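Local coordinates for mannosylglycerate hydrolase MGH1-like glycoside hydrolase domain-containing protein (Thermus thermophilus HB8, PDB 4WVA), which hydrolyses mannosylglycerate, a solute made by thermophiles under osmotic stress, to mannose and glycerate, and also splits glucosylglycerate, at residues G163-D171 and F343-R351; E328-S336 and Y394-G402. All blocks are in the same frame, centred on the assembly; numbering follows the deposited sequence.

Contact 1 of 2, residues G163-D171 and F343-R351. With TRS (2-amino-2-hydroxymethyl-propane-1,3-diol), chain D.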
loop_
_atom_site.group_PDB
_atom_site.type_symbol
_atom_site.label_atom_id
_atom_site.label_comp_id
_atom_site.label_asym_id
_atom_site.label_seq_id
_atom_site.Cartn_x
_atom_site.Cartn_y
_atom_site.Cartn_z
ATOM N N GLY A 163 4.469 -27.197 1.341
ATOM C CA GLY A 163 3.473 -27.952 0.595
ATOM C C GLY A 163 3.912 -28.332 -0.809
ATOM O O GLY A 163 3.191 -29.057 -1.505
ATOM N N MET A 164 5.103 -27.887 -1.210
ATOM C CA MET A 164 5.616 -28.036 -2.564
ATOM C C MET A 164 6.952 -28.769 -2.469
ATOM O O MET A 164 8.041 -28.245 -2.737
ATOM C CB MET A 164 5.743 -26.679 -3.243
ATOM C CG MET A 164 4.438 -25.921 -3.240
ATOM S SD MET A 164 4.583 -24.358 -4.122
ATOM C CE MET A 164 2.955 -23.640 -3.886
ATOM N N ASP A 165 6.822 -30.032 -2.076
ATOM C CA ASP A 165 7.913 -30.777 -1.446
ATOM C C ASP A 165 9.237 -30.712 -2.195
ATOM O O ASP A 165 10.276 -30.446 -1.605
ATOM C CB ASP A 165 7.544 -32.261 -1.283
ATOM C CG ASP A 165 6.197 -32.498 -0.629
ATOM O OD1 ASP A 165 5.483 -31.547 -0.228
ATOM O OD2 ASP A 165 5.834 -33.696 -0.509
ATOM N N ASN A 166 9.207 -30.985 -3.496
ATOM C CA ASN A 166 10.419 -31.041 -4.302
ATOM C C ASN A 166 10.543 -29.892 -5.299
ATOM O O ASN A 166 11.147 -30.036 -6.364
ATOM C CB ASN A 166 10.546 -32.406 -5.004
ATOM C CG ASN A 166 9.579 -32.562 -6.158
ATOM O OD1 ASN A 166 8.533 -31.885 -6.215
ATOM N ND2 ASN A 166 9.914 -33.448 -7.097
ATOM N N SER A 167 9.958 -28.741 -4.967
ATOM C CA SER A 167 10.138 -27.555 -5.804
ATOM C C SER A 167 11.628 -27.369 -6.109
ATOM O O SER A 167 12.438 -27.516 -5.199
ATOM C CB SER A 167 9.662 -26.311 -5.066
ATOM O OG SER A 167 9.864 -25.159 -5.877
ATOM N N PRO A 168 11.992 -27.053 -7.373
ATOM C CA PRO A 168 13.411 -26.787 -7.679
ATOM C C PRO A 168 14.002 -25.651 -6.856
ATOM O O PRO A 168 15.224 -25.582 -6.690
ATOM C CB PRO A 168 13.395 -26.448 -9.167
ATOM C CG PRO A 168 12.201 -27.172 -9.680
ATOM C CD PRO A 168 11.177 -26.963 -8.593
ATOM N N ALA A 169 13.156 -24.773 -6.313
ATOM C CA ALA A 169 13.645 -23.735 -5.398
ATOM C C ALA A 169 14.424 -24.302 -4.214
ATOM O O ALA A 169 15.375 -23.671 -3.736
ATOM C CB ALA A 169 12.486 -22.868 -4.903
ATOM N N TRP A 170 14.074 -25.508 -3.756
ATOM C CA TRP A 170 14.705 -26.073 -2.559
ATOM C C TRP A 170 15.995 -26.881 -2.835
ATOM O O TRP A 170 16.642 -27.327 -1.879
ATOM C CB TRP A 170 13.724 -26.962 -1.778
ATOM C CG TRP A 170 12.308 -26.424 -1.638
ATOM C CD1 TRP A 170 11.171 -27.158 -1.648
ATOM C CD2 TRP A 170 11.903 -25.053 -1.483
ATOM N NE1 TRP A 170 10.070 -26.345 -1.497
ATOM C CE2 TRP A 170 10.492 -25.046 -1.403
ATOM C CE3 TRP A 170 12.594 -23.828 -1.416
ATOM C CZ2 TRP A 170 9.756 -23.868 -1.296
ATOM C CZ3 TRP A 170 11.859 -22.665 -1.311
ATOM C CH2 TRP A 170 10.457 -22.696 -1.242
ATOM N N ASP A 171 16.380 -27.034 -4.102
ATOM C CA ASP A 171 17.556 -27.875 -4.463
ATOM C C ASP A 171 18.839 -27.418 -3.766
ATOM O O ASP A 171 19.441 -28.182 -3.011
ATOM C CB ASP A 171 17.792 -27.917 -5.974
ATOM C CG ASP A 171 16.752 -28.724 -6.740
ATOM O OD1 ASP A 171 15.796 -29.296 -6.136
ATOM O OD2 ASP A 171 16.897 -28.772 -7.989
ATOM N N PHE A 343 15.382 -27.011 -14.850
ATOM C CA PHE A 343 14.873 -27.943 -13.846
ATOM C C PHE A 343 13.475 -28.479 -14.140
ATOM O O PHE A 343 12.969 -29.308 -13.391
ATOM C CB PHE A 343 14.845 -27.274 -12.456
ATOM C CG PHE A 343 16.152 -26.668 -12.061
ATOM C CD1 PHE A 343 17.267 -27.473 -11.881
ATOM C CD2 PHE A 343 16.280 -25.291 -11.886
ATOM C CE1 PHE A 343 18.490 -26.918 -11.535
ATOM C CE2 PHE A 343 17.498 -24.733 -11.545
ATOM C CZ PHE A 343 18.606 -25.550 -11.371
ATOM N N PHE A 344 12.862 -28.002 -15.212
ATOM C CA PHE A 344 11.514 -28.416 -15.612
ATOM C C PHE A 344 11.432 -29.910 -15.927
ATOM O O PHE A 344 12.206 -30.434 -16.742
ATOM C CB PHE A 344 11.070 -27.583 -16.808
ATOM C CG PHE A 344 9.690 -27.903 -17.312
ATOM C CD1 PHE A 344 8.567 -27.573 -16.566
ATOM C CD2 PHE A 344 9.508 -28.474 -18.558
ATOM C CE1 PHE A 344 7.298 -27.842 -17.042
ATOM C CE2 PHE A 344 8.248 -28.754 -19.037
ATOM C CZ PHE A 344 7.131 -28.432 -18.282
ATOM N N GLU A 345 10.527 -30.591 -15.230
ATOM C CA GLU A 345 10.259 -32.012 -15.413
ATOM C C GLU A 345 8.742 -32.124 -15.443
ATOM O O GLU A 345 8.113 -32.029 -14.389
ATOM C CB GLU A 345 10.829 -32.858 -14.263
ATOM C CG GLU A 345 12.348 -32.882 -14.124
ATOM C CD GLU A 345 12.800 -33.770 -12.982
ATOM O OE1 GLU A 345 12.758 -35.016 -13.125
ATOM O OE2 GLU A 345 13.188 -33.236 -11.923
ATOM N N PRO A 346 8.140 -32.328 -16.631
ATOM C CA PRO A 346 6.687 -32.173 -16.728
ATOM C C PRO A 346 5.834 -33.195 -15.980
ATOM O O PRO A 346 4.630 -32.970 -15.846
ATOM C CB PRO A 346 6.412 -32.263 -18.234
ATOM C CG PRO A 346 7.582 -33.000 -18.786
ATOM C CD PRO A 346 8.743 -32.607 -17.949
ATOM N N GLY A 347 6.430 -34.289 -15.508
ATOM C CA GLY A 347 5.706 -35.271 -14.724
ATOM C C GLY A 347 6.036 -35.339 -13.243
ATOM O O GLY A 347 5.318 -36.026 -12.497
ATOM N N ARG A 348 7.092 -34.655 -12.789
ATOM C CA ARG A 348 7.623 -34.923 -11.449
ATOM C C ARG A 348 7.181 -33.913 -10.390
ATOM O O ARG A 348 7.956 -33.029 -10.003
ATOM C CB ARG A 348 9.152 -35.074 -11.435
ATOM C CG ARG A 348 9.631 -35.790 -10.181
ATOM C CD ARG A 348 11.133 -35.852 -10.046
ATOM N NE ARG A 348 11.742 -36.698 -11.069
ATOM C CZ ARG A 348 11.886 -38.021 -10.980
ATOM N NH1 ARG A 348 11.460 -38.714 -9.926
ATOM N NH2 ARG A 348 12.469 -38.667 -11.978
ATOM N N TYR A 349 5.928 -34.057 -9.956
ATOM C CA TYR A 349 5.442 -33.506 -8.693
ATOM C C TYR A 349 5.423 -31.972 -8.760
ATOM O O TYR A 349 4.601 -31.423 -9.485
ATOM C CB TYR A 349 6.272 -34.081 -7.525
ATOM C CG TYR A 349 5.622 -34.161 -6.159
ATOM C CD1 TYR A 349 4.255 -34.364 -5.996
ATOM C CD2 TYR A 349 6.398 -34.133 -5.012
ATOM C CE1 TYR A 349 3.686 -34.485 -4.734
ATOM C CE2 TYR A 349 5.840 -34.253 -3.761
ATOM C CZ TYR A 349 4.480 -34.417 -3.616
ATOM O OH TYR A 349 3.925 -34.542 -2.350
ATOM N N TRP A 350 6.302 -31.292 -8.017
ATOM C CA TRP A 350 6.349 -29.813 -8.036
ATOM C C TRP A 350 7.409 -29.197 -8.944
ATOM O O TRP A 350 7.725 -28.019 -8.821
ATOM C CB TRP A 350 6.490 -29.309 -6.589
ATOM C CG TRP A 350 5.275 -29.540 -5.772
ATOM C CD1 TRP A 350 5.040 -30.567 -4.940
ATOM C CD2 TRP A 350 4.114 -28.706 -5.721
ATOM N NE1 TRP A 350 3.807 -30.448 -4.355
ATOM C CE2 TRP A 350 3.215 -29.304 -4.819
ATOM C CE3 TRP A 350 3.758 -27.506 -6.339
ATOM C CZ2 TRP A 350 1.975 -28.751 -4.525
ATOM C CZ3 TRP A 350 2.510 -26.967 -6.063
ATOM C CH2 TRP A 350 1.645 -27.576 -5.157
ATOM N N ARG A 351 7.925 -29.970 -9.902
ATOM C CA ARG A 351 8.969 -29.503 -10.785
ATOM C C ARG A 351 8.469 -29.239 -12.208
ATOM O O ARG A 351 9.250 -29.245 -13.149
ATOM C CB ARG A 351 10.120 -30.527 -10.777
ATOM C CG ARG A 351 10.599 -30.819 -9.365
ATOM C CD ARG A 351 11.772 -31.774 -9.336
ATOM N NE ARG A 351 13.015 -31.195 -9.825
ATOM C CZ ARG A 351 13.910 -30.538 -9.085
ATOM N NH1 ARG A 351 13.703 -30.290 -7.792
ATOM N NH2 ARG A 351 15.041 -30.121 -9.661
HETATM C C TRS D . 1.327 -33.313 -0.529
HETATM C C1 TRS D . -0.086 -32.892 -0.157
HETATM C C2 TRS D . 1.845 -34.237 0.577
HETATM C C3 TRS D . 2.231 -32.103 -0.754
HETATM N N TRS D . 1.257 -34.017 -1.834
HETATM O O1 TRS D . -0.924 -34.054 0.035
HETATM O O2 TRS D . 3.264 -34.457 0.557
HETATM O O3 TRS D . 2.604 -31.960 -2.148
HETATM O O HOH W 1 7.847 -25.624 -7.563
#

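Contact 2 of 2, residues E328-S336 and Y394-G402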
loop_
_atom_site.group_PDB
_atom_site.type_symbol
_atom_site.label_atom_id
_atom_site.label_comp_id
_atom_site.label_asym_id
_atom_site.label_seq_id
_atom_site.Cartn_x
_atom_site.Cartn_y
_atom_site.Cartn_z
ATOM N N GLU A 328 3.166 -19.798 -23.587
ATOM C CA GLU A 328 3.757 -19.950 -24.931
ATOM C C GLU A 328 4.415 -21.319 -25.093
ATOM O O GLU A 328 4.643 -21.769 -26.218
ATOM C CB GLU A 328 4.817 -18.872 -25.196
ATOM C CG GLU A 328 4.300 -17.433 -25.208
ATOM C CD GLU A 328 5.394 -16.417 -25.500
ATOM O OE1 GLU A 328 6.591 -16.780 -25.454
ATOM O OE2 GLU A 328 5.081 -15.241 -25.779
ATOM N N LYS A 329 4.761 -21.957 -23.974
ATOM C CA LYS A 329 5.507 -23.217 -23.979
ATOM C C LYS A 329 4.740 -24.435 -23.474
ATOM O O LYS A 329 5.080 -25.569 -23.833
ATOM C CB LYS A 329 6.790 -23.053 -23.167
ATOM C CG LYS A 329 7.821 -22.152 -23.831
ATOM C CD LYS A 329 8.075 -22.584 -25.268
ATOM C CE LYS A 329 9.384 -22.042 -25.806
ATOM N NZ LYS A 329 9.673 -22.643 -27.142
ATOM N N ALA A 330 3.718 -24.209 -22.645
ATOM C CA ALA A 330 2.880 -25.290 -22.125
ATOM C C ALA A 330 1.442 -25.093 -22.575
ATOM O O ALA A 330 0.909 -23.991 -22.484
ATOM C CB ALA A 330 2.949 -25.315 -20.608
ATOM N N ARG A 331 0.787 -26.166 -23.013
ATOM C CA ARG A 331 -0.626 -26.090 -23.374
ATOM C C ARG A 331 -1.502 -25.683 -22.196
ATOM O O ARG A 331 -2.429 -24.896 -22.350
ATOM C CB ARG A 331 -1.129 -27.423 -23.949
ATOM C CG ARG A 331 -2.655 -27.578 -24.045
ATOM C CD ARG A 331 -3.412 -26.504 -24.840
ATOM N NE ARG A 331 -4.875 -26.634 -24.690
ATOM C CZ ARG A 331 -5.632 -26.038 -23.757
ATOM N NH1 ARG A 331 -5.111 -25.200 -22.845
ATOM N NH2 ARG A 331 -6.949 -26.261 -23.751
ATOM N N TYR A 332 -1.207 -26.234 -21.025
ATOM C CA TYR A 332 -2.042 -26.041 -19.841
ATOM C C TYR A 332 -1.309 -25.184 -18.826
ATOM O O TYR A 332 -0.190 -25.505 -18.452
ATOM C CB TYR A 332 -2.396 -27.387 -19.200
ATOM C CG TYR A 332 -3.263 -28.243 -20.088
ATOM C CD1 TYR A 332 -2.722 -29.314 -20.776
ATOM C CD2 TYR A 332 -4.601 -27.948 -20.273
ATOM C CE1 TYR A 332 -3.499 -30.093 -21.606
ATOM C CE2 TYR A 332 -5.393 -28.720 -21.114
ATOM C CZ TYR A 332 -4.826 -29.796 -21.780
ATOM O OH TYR A 332 -5.600 -30.594 -22.621
ATOM N N LEU A 333 -1.938 -24.085 -18.417
ATOM C CA LEU A 333 -1.454 -23.290 -17.302
ATOM C C LEU A 333 -2.025 -23.884 -16.032
ATOM O O LEU A 333 -3.070 -24.536 -16.078
ATOM C CB LEU A 333 -1.909 -21.835 -17.423
ATOM C CG LEU A 333 -1.276 -20.992 -18.544
ATOM C CD1 LEU A 333 -1.838 -19.586 -18.479
ATOM C CD2 LEU A 333 0.242 -20.975 -18.437
ATOM N N LEU A 334 -1.370 -23.710 -14.882
ATOM C CA LEU A 334 -0.089 -23.042 -14.689
ATOM C C LEU A 334 0.934 -24.104 -14.284
ATOM O O LEU A 334 0.782 -24.748 -13.255
ATOM C CB LEU A 334 -0.224 -22.045 -13.551
ATOM C CG LEU A 334 0.969 -21.153 -13.236
ATOM C CD1 LEU A 334 1.213 -20.143 -14.333
ATOM C CD2 LEU A 334 0.718 -20.441 -11.905
ATOM N N PRO A 335 1.987 -24.302 -15.089
ATOM C CA PRO A 335 3.003 -25.263 -14.620
ATOM C C PRO A 335 3.638 -24.807 -13.310
ATOM O O PRO A 335 3.695 -23.604 -13.023
ATOM C CB PRO A 335 4.039 -25.297 -15.747
ATOM C CG PRO A 335 3.679 -24.224 -16.674
ATOM C CD PRO A 335 2.309 -23.712 -16.390
ATOM N N SER A 336 4.098 -25.767 -12.520
ATOM C CA SER A 336 4.660 -25.475 -11.204
ATOM C C SER A 336 6.044 -24.836 -11.259
ATOM O O SER A 336 6.488 -24.250 -10.270
ATOM C CB SER A 336 4.603 -26.705 -10.299
ATOM O OG SER A 336 5.055 -27.905 -10.951
ATOM N N TYR A 394 -1.827 -33.964 -9.882
ATOM C CA TYR A 394 -1.233 -32.971 -10.772
ATOM C C TYR A 394 -1.293 -33.504 -12.191
ATOM O O TYR A 394 -1.691 -34.660 -12.405
ATOM C CB TYR A 394 0.198 -32.587 -10.363
ATOM C CG TYR A 394 1.027 -33.734 -9.836
ATOM C CD1 TYR A 394 0.900 -34.141 -8.517
ATOM C CD2 TYR A 394 1.929 -34.405 -10.647
ATOM C CE1 TYR A 394 1.615 -35.202 -8.027
ATOM C CE2 TYR A 394 2.665 -35.459 -10.150
ATOM C CZ TYR A 394 2.501 -35.851 -8.833
ATOM O OH TYR A 394 3.215 -36.907 -8.286
ATOM N N TYR A 395 -0.941 -32.646 -13.130
ATOM C CA TYR A 395 -1.123 -32.933 -14.546
ATOM C C TYR A 395 0.077 -32.474 -15.334
ATOM O O TYR A 395 0.652 -31.431 -15.054
ATOM C CB TYR A 395 -2.385 -32.259 -15.094
ATOM C CG TYR A 395 -3.638 -32.639 -14.347
ATOM C CD1 TYR A 395 -3.987 -31.990 -13.165
ATOM C CD2 TYR A 395 -4.468 -33.662 -14.797
ATOM C CE1 TYR A 395 -5.124 -32.333 -12.466
ATOM C CE2 TYR A 395 -5.603 -34.017 -14.090
ATOM C CZ TYR A 395 -5.924 -33.356 -12.919
ATOM O OH TYR A 395 -7.050 -33.691 -12.201
ATOM N N ASP A 396 0.450 -33.258 -16.344
ATOM C CA ASP A 396 1.513 -32.875 -17.263
ATOM C C ASP A 396 1.056 -31.620 -18.022
ATOM O O ASP A 396 -0.027 -31.607 -18.607
ATOM C CB ASP A 396 1.804 -34.055 -18.215
ATOM C CG ASP A 396 2.949 -33.790 -19.173
ATOM O OD1 ASP A 396 2.945 -32.760 -19.865
ATOM O OD2 ASP A 396 3.853 -34.646 -19.252
ATOM N N PRO A 397 1.857 -30.534 -17.992
ATOM C CA PRO A 397 1.379 -29.294 -18.629
ATOM C C PRO A 397 1.448 -29.324 -20.158
ATOM O O PRO A 397 0.843 -28.484 -20.812
ATOM C CB PRO A 397 2.320 -28.216 -18.089
ATOM C CG PRO A 397 3.476 -28.925 -17.541
ATOM C CD PRO A 397 3.164 -30.367 -17.331
ATOM N N LEU A 398 2.174 -30.295 -20.707
ATOM C CA LEU A 398 2.376 -30.370 -22.153
ATOM C C LEU A 398 1.299 -31.229 -22.781
ATOM O O LEU A 398 0.765 -30.881 -23.829
ATOM C CB LEU A 398 3.765 -30.950 -22.457
ATOM C CG LEU A 398 4.928 -30.225 -21.769
ATOM C CD1 LEU A 398 6.249 -30.824 -22.225
ATOM C CD2 LEU A 398 4.884 -28.722 -22.030
ATOM N N THR A 399 0.983 -32.350 -22.133
ATOM C CA THR A 399 0.038 -33.334 -22.669
ATOM C C THR A 399 -1.310 -33.345 -21.971
ATOM O O THR A 399 -2.275 -33.854 -22.527
ATOM C CB THR A 399 0.599 -34.761 -22.563
ATOM O OG1 THR A 399 0.731 -35.135 -21.178
ATOM C CG2 THR A 399 1.936 -34.856 -23.259
ATOM N N GLY A 400 -1.342 -32.855 -20.728
ATOM C CA GLY A 400 -2.535 -32.918 -19.909
ATOM C C GLY A 400 -2.713 -34.208 -19.130
ATOM O O GLY A 400 -3.683 -34.344 -18.405
ATOM N N GLN A 401 -1.783 -35.158 -19.262
ATOM C CA GLN A 401 -1.956 -36.464 -18.644
ATOM C C GLN A 401 -1.983 -36.364 -17.118
ATOM O O GLN A 401 -1.167 -35.660 -16.534
ATOM C CB GLN A 401 -0.814 -37.407 -19.031
ATOM C CG GLN A 401 -0.668 -37.701 -20.515
ATOM C CD GLN A 401 0.715 -38.272 -20.816
ATOM O OE1 GLN A 401 1.635 -37.559 -21.269
ATOM N NE2 GLN A 401 0.887 -39.560 -20.508
ATOM N N GLY A 402 -2.903 -37.083 -16.480
ATOM C CA GLY A 402 -2.956 -37.151 -15.009
ATOM C C GLY A 402 -1.741 -37.842 -14.419
ATOM O O GLY A 402 -1.177 -38.785 -14.999
HETATM O O HOH W 2 1.982 -28.187 -24.861
HETATM O O HOH W 3 -5.004 -33.135 -23.266
#

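Contact 1 of 2, residues G163-D171 and F343-R351
The sugar-binding pocket of this GH63 hydrolase is walled here by two loops, and Asp165, the probable proton donor, meets Tyr349 across them. The hydroxyl of Tyr349 gives a 2.8 Å hydrogen bond from OH to Asp165 OD2, reaching that oxygen from above the carboxylate plane, which stands almost perpendicular to the phenol ring. The same Tyr349 OH accepts from N of a bound Tris molecule, probably a crystallisation additive, and lies 2.9 Å from Tris O3, so one hydroxyl ties the acid to the ligand. Tris O3 donates to the Gly163 carbonyl and accepts a nearly straight bond from the indole of Trp350, whose NE1 lies 2.9 Å from O3. These contacts agree with the substrate-binding roles probably played by Gly163, Tyr349 and Trp350.

In an (alpha/alpha)6-barrel the catalytic apparatus sits on loops joining the helices, and here both loops lie between helices and are braced behind the pocket. Met164 lies over one face of the indole: its CA stands 3.3 Å above the centre of the five-membered ring of Trp350, a CH-pi contact, and its extended side chain carries SD on to an oblique Met-aromatic contact with the six-membered ring. Asn166, with CG held between the backbone N and the carbonyl carbon (chi1 74°), turns OD1 to the Trp350 backbone; Trp350 N donates to it over 2.9 Å, in the carbonyl plane. Farther out, Arg351 grips Asp171 end-on, NH1 to OD1 and NH2 to OD2 at 2.8 Å each, with the two flat groups nearly coplanar. Arg351 NH1 also donates to Asn166 O at 2.9 Å, and Pro168 CG sits over the guanidinium face. Glu345, weakly bonded to Arg351 NE, extends the network to Arg348 and Arg200.

Contact 2 of 2, residues E328-S336 and Y394-G402
Tyr332 and Pro397 meet chiefly through their backbones, and the tyrosine ring then reaches along the turn that follows the proline. Tyr332 N donates to Pro397 O over 3.1 Å, a fairly straight bond in the carbonyl plane. With CG anti to its own carbonyl carbon (chi1 -65°), the tyrosine swings its ring so that this same Pro397 O lies near the ring plane, at the edge, while CE1 comes to 3.4 Å from Gly400 CA. Gly400 has no side chain to hinder this approach, and its phi of 86° is one that glycine readily adopts. A water joins Tyr332 OH to Thr399 O. One ring face carries Arg331, whose CG lies over the rim and whose guanidinium has Tyr332 CE2 over its centre; the charge is paired with Asp381 of helix 372-389. An alanine in place of Tyr332 would keep the backbone bond but would probably open a gap beside Gly400 and leave one face of the Arg331 guanidinium without its ring neighbour.

The pyrrolidine of Pro397 is touched by two apolar side chains: its CB lies 3.9 Å from Ala330 CB, and its CG 4.1 Å from Pro335 CB. Leu398 CB points away from the other loop, yet CD2 turns back to rest 3.6 Å from Lys329 O. The turn that Tyr332 touches is shaped by Asp396, whose OD1 accepts from Leu398 N at 2.7 Å and also from Thr399 N. That is an Asx turn and Asx motif, followed by an ST turn at Thr399, within the loop connecting the antiparallel strands 394-395 and 402-403 of a beta hairpin.

In the fold
Both contacts draw on the long loop between helices 313-327 and 356-368, and they illustrate how one connection can serve two environments. Its later part, 343-351, enters contact 1, which is buried and built of carboxylates and aromatic rings around the ligand, with a salt-bridge network farther out. Its earlier part, 328-336, enters contact 2, partly buried and nearer the surface, where a single backbone bond, bridging waters and apolar packing of prolines join the loops. The two contacts also touch directly: Tyr349 CD1 packs 3.4 Å from Tyr394 CE1, and Pro346 O lies 3.3 Å from Pro397 CD. The hairpin thus backs the pocket loop, and its first strand directly follows Glu393, the probable proton acceptor.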